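Local coordinates for protein putative polyketide synthase (Brevibacillus brevis, PDB 5HU7) that probably catalyses the dehydration of beta-hydroxyacyl intermediates, as the dehydratase domain of a trans-AT polyketide synthase, at residues D239-Y250 and I287-S298; V95-P103 and E108-E116. One frame throughout, in Å; residues are numbered along the deposited sequence.

Interaction 1 of 2, residues D239-Y250 and I287-S298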
loop_
_atom_site.group_PDB
_atom_site.type_symbol
_atom_site.label_atom_id
_atom_site.label_comp_id
_atom_site.label_asym_id
_atom_site.label_seq_id
_atom_site.Cartn_x
_atom_site.Cartn_y
_atom_site.Cartn_z
ATOM N N ASP A 239 -31.833 2.552 -8.046
ATOM C CA ASP A 239 -31.131 3.842 -8.093
ATOM C C ASP A 239 -29.684 3.771 -7.603
ATOM O O ASP A 239 -29.103 4.813 -7.301
ATOM C CB ASP A 239 -31.928 4.900 -7.306
ATOM C CG ASP A 239 -31.990 4.743 -5.793
ATOM O OD1 ASP A 239 -31.434 3.757 -5.270
ATOM O OD2 ASP A 239 -32.638 5.581 -5.140
ATOM N N GLY A 240 -29.123 2.571 -7.475
ATOM C CA GLY A 240 -27.749 2.409 -7.021
ATOM C C GLY A 240 -27.518 2.495 -5.511
ATOM O O GLY A 240 -26.383 2.328 -5.058
ATOM N N THR A 241 -28.566 2.730 -4.709
ATOM C CA THR A 241 -28.421 2.798 -3.254
ATOM C C THR A 241 -28.868 1.510 -2.552
ATOM O O THR A 241 -29.641 0.724 -3.078
ATOM C CB THR A 241 -29.176 4.007 -2.650
ATOM O OG1 THR A 241 -30.579 3.788 -2.696
ATOM C CG2 THR A 241 -28.780 5.345 -3.279
ATOM N N PHE A 242 -28.403 1.330 -1.347
ATOM C CA PHE A 242 -28.828 0.252 -0.491
ATOM C C PHE A 242 -28.423 0.520 0.944
ATOM O O PHE A 242 -27.555 1.343 1.202
ATOM C CB PHE A 242 -28.264 -1.104 -0.952
ATOM C CG PHE A 242 -26.798 -1.326 -0.619
ATOM C CD1 PHE A 242 -26.416 -1.873 0.609
ATOM C CD2 PHE A 242 -25.810 -1.038 -1.543
ATOM C CE1 PHE A 242 -25.083 -2.189 0.862
ATOM C CE2 PHE A 242 -24.477 -1.331 -1.273
ATOM C CZ PHE A 242 -24.124 -1.918 -0.089
ATOM N N THR A 243 -29.076 -0.194 1.867
ATOM C CA THR A 243 -28.759 -0.236 3.286
ATOM C C THR A 243 -28.683 -1.704 3.701
ATOM O O THR A 243 -29.382 -2.546 3.126
ATOM C CB THR A 243 -29.777 0.525 4.159
ATOM O OG1 THR A 243 -31.068 -0.026 3.954
ATOM C CG2 THR A 243 -29.776 2.025 3.897
ATOM N N LEU A 244 -27.836 -2.013 4.686
ATOM C CA LEU A 244 -27.708 -3.378 5.186
ATOM C C LEU A 244 -27.421 -3.322 6.649
ATOM O O LEU A 244 -26.384 -2.822 7.063
ATOM C CB LEU A 244 -26.613 -4.094 4.384
ATOM C CG LEU A 244 -26.142 -5.477 4.784
ATOM C CD1 LEU A 244 -27.201 -6.448 4.716
ATOM C CD2 LEU A 244 -25.034 -5.927 3.868
ATOM N N GLU A 245 -28.355 -3.804 7.448
ATOM C CA GLU A 245 -28.199 -3.778 8.889
ATOM C C GLU A 245 -27.054 -4.621 9.393
ATOM O O GLU A 245 -26.336 -4.167 10.266
ATOM C CB GLU A 245 -29.507 -4.148 9.610
ATOM C CG GLU A 245 -30.373 -2.942 9.936
ATOM C CD GLU A 245 -29.660 -1.862 10.743
ATOM O OE1 GLU A 245 -29.302 -2.131 11.915
ATOM O OE2 GLU A 245 -29.361 -0.790 10.161
ATOM N N GLU A 246 -26.877 -5.824 8.862
ATOM C CA GLU A 246 -25.821 -6.703 9.315
ATOM C C GLU A 246 -25.405 -7.663 8.254
ATOM O O GLU A 246 -26.242 -8.141 7.501
ATOM C CB GLU A 246 -26.279 -7.479 10.569
ATOM C CG GLU A 246 -25.157 -8.118 11.365
ATOM C CD GLU A 246 -25.661 -8.827 12.609
ATOM O OE1 GLU A 246 -26.129 -9.983 12.483
ATOM O OE2 GLU A 246 -25.618 -8.210 13.702
ATOM N N LEU A 247 -24.122 -7.978 8.229
ATOM C CA LEU A 247 -23.515 -8.908 7.302
ATOM C C LEU A 247 -22.499 -9.685 8.090
ATOM O O LEU A 247 -21.583 -9.077 8.654
ATOM C CB LEU A 247 -22.823 -8.133 6.165
ATOM C CG LEU A 247 -21.796 -8.852 5.291
ATOM C CD1 LEU A 247 -22.370 -10.054 4.636
ATOM C CD2 LEU A 247 -21.279 -7.922 4.198
ATOM N N GLU A 248 -22.631 -11.018 8.117
ATOM C CA GLU A 248 -21.686 -11.879 8.797
ATOM C C GLU A 248 -21.037 -12.776 7.762
ATOM O O GLU A 248 -21.733 -13.328 6.944
ATOM C CB GLU A 248 -22.386 -12.657 9.918
ATOM C CG GLU A 248 -22.683 -11.766 11.119
ATOM C CD GLU A 248 -23.392 -12.404 12.290
ATOM O OE1 GLU A 248 -23.776 -13.588 12.176
ATOM O OE2 GLU A 248 -23.505 -11.747 13.352
ATOM N N ILE A 249 -19.713 -12.849 7.739
ATOM C CA ILE A 249 -18.959 -13.695 6.821
ATOM C C ILE A 249 -18.311 -14.767 7.723
ATOM O O ILE A 249 -17.476 -14.433 8.556
ATOM C CB ILE A 249 -17.923 -12.893 6.006
ATOM C CG1 ILE A 249 -18.581 -11.707 5.272
ATOM C CG2 ILE A 249 -17.222 -13.818 5.002
ATOM C CD1 ILE A 249 -17.567 -10.725 4.628
ATOM N N TYR A 250 -18.741 -16.029 7.583
ATOM C CA TYR A 250 -18.313 -17.138 8.458
ATOM C C TYR A 250 -17.024 -17.842 8.044
ATOM O O TYR A 250 -16.410 -18.507 8.873
ATOM C CB TYR A 250 -19.446 -18.147 8.596
ATOM C CG TYR A 250 -20.710 -17.492 9.104
ATOM C CD1 TYR A 250 -20.765 -16.933 10.367
ATOM C CD2 TYR A 250 -21.813 -17.339 8.278
ATOM C CE1 TYR A 250 -21.913 -16.288 10.827
ATOM C CE2 TYR A 250 -22.958 -16.691 8.719
ATOM C CZ TYR A 250 -23.017 -16.191 10.005
ATOM O OH TYR A 250 -24.166 -15.568 10.418
ATOM N N ILE A 287 -23.799 -22.319 5.889
ATOM C CA ILE A 287 -23.870 -20.906 5.505
ATOM C C ILE A 287 -22.484 -20.253 5.598
ATOM O O ILE A 287 -21.792 -20.394 6.611
ATOM C CB ILE A 287 -24.923 -20.157 6.376
ATOM C CG1 ILE A 287 -26.309 -20.707 6.082
ATOM C CG2 ILE A 287 -24.871 -18.644 6.129
ATOM C CD1 ILE A 287 -27.309 -20.442 7.074
ATOM N N GLY A 288 -22.105 -19.572 4.530
ATOM C CA GLY A 288 -20.861 -18.829 4.452
ATOM C C GLY A 288 -21.060 -17.338 4.644
ATOM O O GLY A 288 -20.138 -16.660 5.082
ATOM N N ILE A 289 -22.248 -16.802 4.241
ATOM C CA ILE A 289 -22.580 -15.384 4.331
ATOM C C ILE A 289 -24.061 -15.205 4.682
ATOM O O ILE A 289 -24.937 -15.769 4.035
ATOM C CB ILE A 289 -22.283 -14.622 3.004
ATOM C CG1 ILE A 289 -20.817 -14.789 2.521
ATOM C CG2 ILE A 289 -22.627 -13.130 3.165
ATOM C CD1 ILE A 289 -20.620 -14.546 1.071
ATOM N N ARG A 290 -24.336 -14.357 5.654
ATOM C CA ARG A 290 -25.686 -14.018 6.074
ATOM C C ARG A 290 -25.835 -12.491 5.998
ATOM O O ARG A 290 -24.996 -11.782 6.525
ATOM C CB ARG A 290 -25.936 -14.531 7.476
ATOM C CG ARG A 290 -27.136 -13.909 8.172
ATOM C CD ARG A 290 -27.368 -14.529 9.516
ATOM N NE ARG A 290 -27.875 -15.893 9.412
ATOM C CZ ARG A 290 -28.129 -16.689 10.447
ATOM N NH1 ARG A 290 -27.887 -16.281 11.690
ATOM N NH2 ARG A 290 -28.608 -17.914 10.247
ATOM N N MET A 291 -26.898 -12.002 5.335
ATOM C CA MET A 291 -27.204 -10.596 5.180
ATOM C C MET A 291 -28.543 -10.412 5.836
ATOM O O MET A 291 -29.490 -11.114 5.493
ATOM C CB MET A 291 -27.303 -10.201 3.707
ATOM C CG MET A 291 -26.008 -10.383 2.957
ATOM S SD MET A 291 -26.200 -10.210 1.195
ATOM C CE MET A 291 -26.388 -8.495 1.072
ATOM N N ARG A 292 -28.609 -9.563 6.840
ATOM C CA ARG A 292 -29.835 -9.295 7.560
ATOM C C ARG A 292 -30.190 -7.824 7.407
ATOM O O ARG A 292 -29.326 -6.969 7.545
ATOM C CB ARG A 292 -29.684 -9.691 9.044
ATOM C CG ARG A 292 -29.556 -11.215 9.267
ATOM C CD ARG A 292 -30.888 -11.934 9.003
ATOM N NE ARG A 292 -30.937 -13.374 9.301
ATOM C CZ ARG A 292 -30.999 -13.916 10.521
ATOM N NH1 ARG A 292 -31.057 -15.236 10.663
ATOM N NH2 ARG A 292 -30.977 -13.144 11.606
ATOM N N GLY A 293 -31.441 -7.555 7.033
ATOM C CA GLY A 293 -31.948 -6.211 6.912
ATOM C C GLY A 293 -31.424 -5.515 5.680
ATOM O O GLY A 293 -31.076 -4.341 5.754
ATOM N N PHE A 294 -31.450 -6.225 4.516
ATOM C CA PHE A 294 -30.990 -5.747 3.224
ATOM C C PHE A 294 -32.116 -5.053 2.460
ATOM O O PHE A 294 -33.112 -5.669 2.132
ATOM C CB PHE A 294 -30.436 -6.912 2.402
ATOM C CG PHE A 294 -29.842 -6.501 1.065
ATOM C CD1 PHE A 294 -28.811 -5.575 0.998
ATOM C CD2 PHE A 294 -30.336 -7.022 -0.121
ATOM C CE1 PHE A 294 -28.251 -5.204 -0.228
ATOM C CE2 PHE A 294 -29.765 -6.661 -1.347
ATOM C CZ PHE A 294 -28.724 -5.753 -1.388
ATOM N N SER A 295 -31.879 -3.813 2.062
ATOM C CA SER A 295 -32.868 -3.006 1.358
ATOM C C SER A 295 -32.225 -2.232 0.238
ATOM O O SER A 295 -31.258 -1.501 0.435
ATOM C CB SER A 295 -33.542 -2.043 2.329
ATOM O OG SER A 295 -34.693 -1.469 1.733
ATOM N N MET A 296 -32.746 -2.395 -0.940
ATOM C CA MET A 296 -32.258 -1.675 -2.124
ATOM C C MET A 296 -33.181 -0.517 -2.406
ATOM O O MET A 296 -34.398 -0.667 -2.305
ATOM C CB MET A 296 -32.221 -2.613 -3.332
ATOM C CG MET A 296 -31.262 -3.736 -3.155
ATOM S SD MET A 296 -31.255 -4.803 -4.588
ATOM C CE MET A 296 -32.800 -5.719 -4.267
ATOM N N GLY A 297 -32.611 0.628 -2.768
ATOM C CA GLY A 297 -33.413 1.809 -3.067
ATOM C C GLY A 297 -33.918 1.775 -4.495
ATOM O O GLY A 297 -33.246 1.228 -5.377
ATOM N N SER A 298 -35.100 2.352 -4.739
ATOM C CA SER A 298 -35.689 2.390 -6.065
ATOM C C SER A 298 -36.210 3.791 -6.415
ATOM O O SER A 298 -36.222 4.687 -5.565
ATOM C CB SER A 298 -36.795 1.344 -6.178
ATOM O OG SER A 298 -37.609 1.342 -5.014
HETATM O O HOH W 1 -30.752 0.155 -5.523
HETATM O O HOH W 2 -31.870 -1.768 6.138
#
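Ten backbone hydrogen bonds tie 239-250 to 287-298 as antiparallel strands, from Asp239 N on Gly297 O to Tyr250 N on Gly288 O. A classic beta bulge, Glu245 and Glu246 both facing Arg292, shifts the pairing without breaking the run of bonds; Gly293 suits this corner because its phi is positive and a CB would strike that of Glu245.

Among the polar side chains, Asp239 OD1 closes an Asx turn on Thr241 N (3.1 Å) and also accepts from Thr241 OG1 (2.7 Å). A leucine in place of Asp239 would probably leave both Thr241 donors without their acceptor and free the turn to shift. Tyr250 OH reaches Glu248 OE1 at 2.7 Å, on its anti lone pair, and the ring meets Arg290 CB at its edge; Arg290 NH2 salt-bridges Glu279.

Apolar groups meet on the face opposite Glu246, Glu248, Arg290 and Arg292. With chi1 at 173° Leu244 turns CG away from its own amide, and CD1 lies 3.9 Å from Met291 CB; Leu247 CD1 meets Ile289 CG2 at 3.4 Å. Phe242 and Phe294 approach obliquely.

Buried Phe242, Leu244, Leu247 and Ile249 against partly exposed acids and arginines are consistent with one face in the hot-dog core.

Interaction 2 of 2, residues V95-P103 and E108-E116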
loop_
_atom_site.group_PDB
_atom_site.type_symbol
_atom_site.label_atom_id
_atom_site.label_comp_id
_atom_site.label_asym_id
_atom_site.label_seq_id
_atom_site.Cartn_x
_atom_site.Cartn_y
_atom_site.Cartn_z
ATOM N N VAL A 95 -12.440 6.838 -12.810
ATOM C CA VAL A 95 -12.708 7.235 -11.417
ATOM C C VAL A 95 -11.651 6.707 -10.453
ATOM O O VAL A 95 -11.302 5.538 -10.505
ATOM C CB VAL A 95 -14.135 6.841 -10.936
ATOM C CG1 VAL A 95 -15.211 7.640 -11.662
ATOM C CG2 VAL A 95 -14.410 5.354 -11.080
ATOM N N GLN A 96 -11.171 7.560 -9.571
ATOM C CA GLN A 96 -10.243 7.179 -8.514
ATOM C C GLN A 96 -11.090 7.060 -7.229
ATOM O O GLN A 96 -11.606 8.055 -6.746
ATOM C CB GLN A 96 -9.108 8.191 -8.346
ATOM C CG GLN A 96 -7.925 7.595 -7.579
ATOM C CD GLN A 96 -6.881 8.603 -7.161
ATOM O OE1 GLN A 96 -7.128 9.814 -7.063
ATOM N NE2 GLN A 96 -5.699 8.108 -6.826
ATOM N N VAL A 97 -11.267 5.840 -6.724
ATOM C CA VAL A 97 -12.077 5.556 -5.543
ATOM C C VAL A 97 -11.177 5.202 -4.394
ATOM O O VAL A 97 -10.277 4.385 -4.555
ATOM C CB VAL A 97 -13.045 4.385 -5.816
ATOM C CG1 VAL A 97 -14.028 4.216 -4.665
ATOM C CG2 VAL A 97 -13.784 4.571 -7.121
ATOM N N HIS A 98 -11.462 5.757 -3.225
ATOM C CA HIS A 98 -10.690 5.513 -2.012
ATOM C C HIS A 98 -11.515 4.771 -0.962
ATOM O O HIS A 98 -12.720 4.919 -0.924
ATOM C CB HIS A 98 -10.212 6.838 -1.416
ATOM C CG HIS A 98 -9.490 7.706 -2.374
ATOM N ND1 HIS A 98 -8.238 7.363 -2.844
ATOM C CD2 HIS A 98 -9.848 8.891 -2.911
ATOM C CE1 HIS A 98 -7.888 8.328 -3.665
ATOM N NE2 HIS A 98 -8.819 9.280 -3.718
ATOM N N VAL A 99 -10.850 4.004 -0.114
ATOM C CA VAL A 99 -11.470 3.343 1.031
ATOM C C VAL A 99 -10.651 3.750 2.244
ATOM O O VAL A 99 -9.499 3.339 2.373
ATOM C CB VAL A 99 -11.551 1.811 1.005
ATOM C CG1 VAL A 99 -12.491 1.331 2.095
ATOM C CG2 VAL A 99 -11.966 1.299 -0.338
ATOM N N GLY A 100 -11.241 4.550 3.106
ATOM C CA GLY A 100 -10.588 4.962 4.325
ATOM C C GLY A 100 -11.060 4.078 5.459
ATOM O O GLY A 100 -12.206 3.623 5.449
ATOM N N ILE A 101 -10.169 3.799 6.413
ATOM C CA ILE A 101 -10.476 3.015 7.603
ATOM C C ILE A 101 -10.174 3.947 8.796
ATOM O O ILE A 101 -9.101 4.528 8.838
ATOM C CB ILE A 101 -9.655 1.721 7.676
ATOM C CG1 ILE A 101 -9.839 0.827 6.430
ATOM C CG2 ILE A 101 -9.989 0.959 8.978
ATOM C CD1 ILE A 101 -11.197 0.269 6.215
ATOM N N TYR A 102 -11.132 4.131 9.727
ATOM C CA TYR A 102 -11.032 5.042 10.872
ATOM C C TYR A 102 -11.414 4.313 12.184
ATOM O O TYR A 102 -12.261 3.411 12.185
ATOM C CB TYR A 102 -12.013 6.226 10.690
ATOM C CG TYR A 102 -12.042 6.807 9.297
ATOM C CD1 TYR A 102 -12.882 6.282 8.321
ATOM C CD2 TYR A 102 -11.221 7.882 8.949
ATOM C CE1 TYR A 102 -12.844 6.746 7.012
ATOM C CE2 TYR A 102 -11.171 8.353 7.636
ATOM C CZ TYR A 102 -12.010 7.806 6.680
ATOM O OH TYR A 102 -12.023 8.284 5.399
ATOM N N PRO A 103 -10.944 4.835 13.327
ATOM C CA PRO A 103 -11.332 4.232 14.631
ATOM C C PRO A 103 -12.779 4.489 14.984
ATOM O O PRO A 103 -13.323 5.496 14.531
ATOM C CB PRO A 103 -10.429 4.928 15.641
ATOM C CG PRO A 103 -9.932 6.151 14.980
ATOM C CD PRO A 103 -9.999 5.969 13.503
ATOM N N GLU A 108 -14.115 -2.103 17.181
ATOM C CA GLU A 108 -14.891 -1.706 16.035
ATOM C C GLU A 108 -14.221 -0.616 15.191
ATOM O O GLU A 108 -13.610 0.315 15.709
ATOM C CB GLU A 108 -16.289 -1.303 16.518
ATOM C CG GLU A 108 -17.216 -0.790 15.430
ATOM C CD GLU A 108 -18.660 -0.823 15.888
ATOM O OE1 GLU A 108 -18.890 -0.396 17.045
ATOM O OE2 GLU A 108 -19.530 -1.359 15.152
ATOM N N LEU A 109 -14.283 -0.792 13.870
ATOM C CA LEU A 109 -13.707 0.140 12.923
ATOM C C LEU A 109 -14.806 0.718 12.096
ATOM O O LEU A 109 -15.801 0.057 11.878
ATOM C CB LEU A 109 -12.794 -0.591 11.959
ATOM C CG LEU A 109 -11.629 -1.285 12.542
ATOM C CD1 LEU A 109 -11.136 -2.358 11.609
ATOM C CD2 LEU A 109 -10.548 -0.288 12.922
ATOM N N ALA A 110 -14.564 1.897 11.532
ATOM C CA ALA A 110 -15.475 2.523 10.588
ATOM C C ALA A 110 -14.802 2.564 9.237
ATOM O O ALA A 110 -13.579 2.649 9.135
ATOM C CB ALA A 110 -15.816 3.918 11.057
ATOM N N TYR A 111 -15.585 2.461 8.180
ATOM C CA TYR A 111 -15.017 2.609 6.843
ATOM C C TYR A 111 -15.827 3.570 6.021
ATOM O O TYR A 111 -17.012 3.766 6.275
ATOM C CB TYR A 111 -14.844 1.272 6.113
ATOM C CG TYR A 111 -16.115 0.691 5.548
ATOM C CD1 TYR A 111 -16.584 1.079 4.307
ATOM C CD2 TYR A 111 -16.850 -0.247 6.258
ATOM C CE1 TYR A 111 -17.818 0.644 3.834
ATOM C CE2 TYR A 111 -18.078 -0.717 5.783
ATOM C CZ TYR A 111 -18.540 -0.299 4.555
ATOM O OH TYR A 111 -19.737 -0.787 4.106
ATOM N N LYS A 112 -15.186 4.167 5.017
ATOM C CA LYS A 112 -15.850 5.038 4.055
ATOM C C LYS A 112 -15.280 4.796 2.703
ATOM O O LYS A 112 -14.071 4.833 2.544
ATOM C CB LYS A 112 -15.654 6.515 4.355
ATOM C CG LYS A 112 -16.295 6.997 5.615
ATOM C CD LYS A 112 -16.566 8.511 5.554
ATOM C CE LYS A 112 -15.820 9.312 6.575
ATOM N NZ LYS A 112 -16.469 9.265 7.888
ATOM N N ILE A 113 -16.141 4.689 1.707
ATOM C CA ILE A 113 -15.746 4.552 0.316
ATOM C C ILE A 113 -16.072 5.910 -0.250
ATOM O O ILE A 113 -17.192 6.375 -0.108
ATOM C CB ILE A 113 -16.446 3.395 -0.412
ATOM C CG1 ILE A 113 -15.996 2.050 0.178
ATOM C CG2 ILE A 113 -16.157 3.439 -1.913
ATOM C CD1 ILE A 113 -16.859 0.774 -0.232
ATOM N N TYR A 114 -15.105 6.569 -0.849
ATOM C CA TYR A 114 -15.325 7.925 -1.331
ATOM C C TYR A 114 -14.455 8.243 -2.527
ATOM O O TYR A 114 -13.471 7.560 -2.768
ATOM C CB TYR A 114 -15.065 8.924 -0.166
ATOM C CG TYR A 114 -13.625 9.006 0.274
ATOM C CD1 TYR A 114 -13.139 8.209 1.296
ATOM C CD2 TYR A 114 -12.763 9.937 -0.290
ATOM C CE1 TYR A 114 -11.806 8.288 1.706
ATOM C CE2 TYR A 114 -11.437 10.044 0.129
ATOM C CZ TYR A 114 -10.959 9.219 1.123
ATOM O OH TYR A 114 -9.640 9.327 1.498
ATOM N N SER A 115 -14.810 9.287 -3.248
ATOM C CA SER A 115 -14.070 9.729 -4.436
ATOM C C SER A 115 -14.127 11.235 -4.597
ATOM O O SER A 115 -14.861 11.907 -3.881
ATOM C CB SER A 115 -14.616 9.054 -5.690
ATOM O OG SER A 115 -15.861 9.585 -6.092
ATOM N N GLU A 116 -13.315 11.760 -5.534
ATOM C CA GLU A 116 -13.257 13.179 -5.912
ATOM C C GLU A 116 -12.816 14.069 -4.757
ATOM O O GLU A 116 -12.014 14.974 -4.952
ATOM C CB GLU A 116 -14.611 13.630 -6.485
ATOM C CG GLU A 116 -14.549 14.941 -7.244
ATOM C CD GLU A 116 -15.820 15.321 -7.979
ATOM O OE1 GLU A 116 -16.360 14.445 -8.687
ATOM O OE2 GLU A 116 -16.245 16.497 -7.908
#
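His98 and Tyr114 form a hydrogen-bonded antiparallel pair, and the tyrosine ring reaches back over the histidine. Its CG sits between the backbone N and the carbonyl carbon (chi1 68°), a torsion that lays the ring back across the neighbouring strand. From CB the ring extends with CD1 4.0 Å from His98 O and CD2 4.1 Å from His98 CD2. Further out, CE1 comes 3.7 Å from Tyr102 OH, while CE2 lies 3.6 Å from His98 CD2. Tyr114 CZ is 3.6 Å from His98 CB, a methylene that stands over one ring face as a CH-pi contact. At the tip, Tyr114 OH hydrogen-bonds to Glu25 and Arg27 while the ring carbons pack on His98, a division that suits tyrosine.

The segments are the two arms of a beta hairpin in the hot-dog fold of the dehydratase, joined by six backbone hydrogen bonds, two in each of the pairs His98-Tyr114, Gly100-Lys112 and Tyr102-Ala110. Gly100 fits between the tyrosines because a CB there would run into Tyr102 OH. Tyr102 lies across Lys112 at about a right angle: its CE1 touches Lys112 CG, and the bent lysine chain carries NZ over the ring face, 4.8 Å from the centroid, as a cation-pi contact.

The opposite face is mostly apolar, and Val99, Ile101 and Tyr111 on it touch helix 52-65. Val97 CG1 meets Ile113 CG2 at 3.6 Å, Val99 lies beside Ile113, and Ile101 CD1 rests against Tyr111 CB. Near the turn, Leu109 also packs on Leu23 of the second subunit.

How the interactions relate
Both interactions join antiparallel strands, and both send apolar side chains to the same helix, 52-65: Phe242, Ile249 and Met296 of interaction 1 touch it, as do Val99, Ile101 and Tyr111 of interaction 2. Their centres lie about 18 Å apart, and the contacts do not touch. Interaction 1 is central, its centre about 7 Å from that of the chain, and pairs strands distant in sequence; interaction 2 is a local hairpin about 18 Å out, beside the second subunit. Each is largely buried on its apolar face. The other faces differ: acids and arginines dominate in 239-250 with 287-298, whereas aromatic rings and a lysine do so in 95-103 with 108-116.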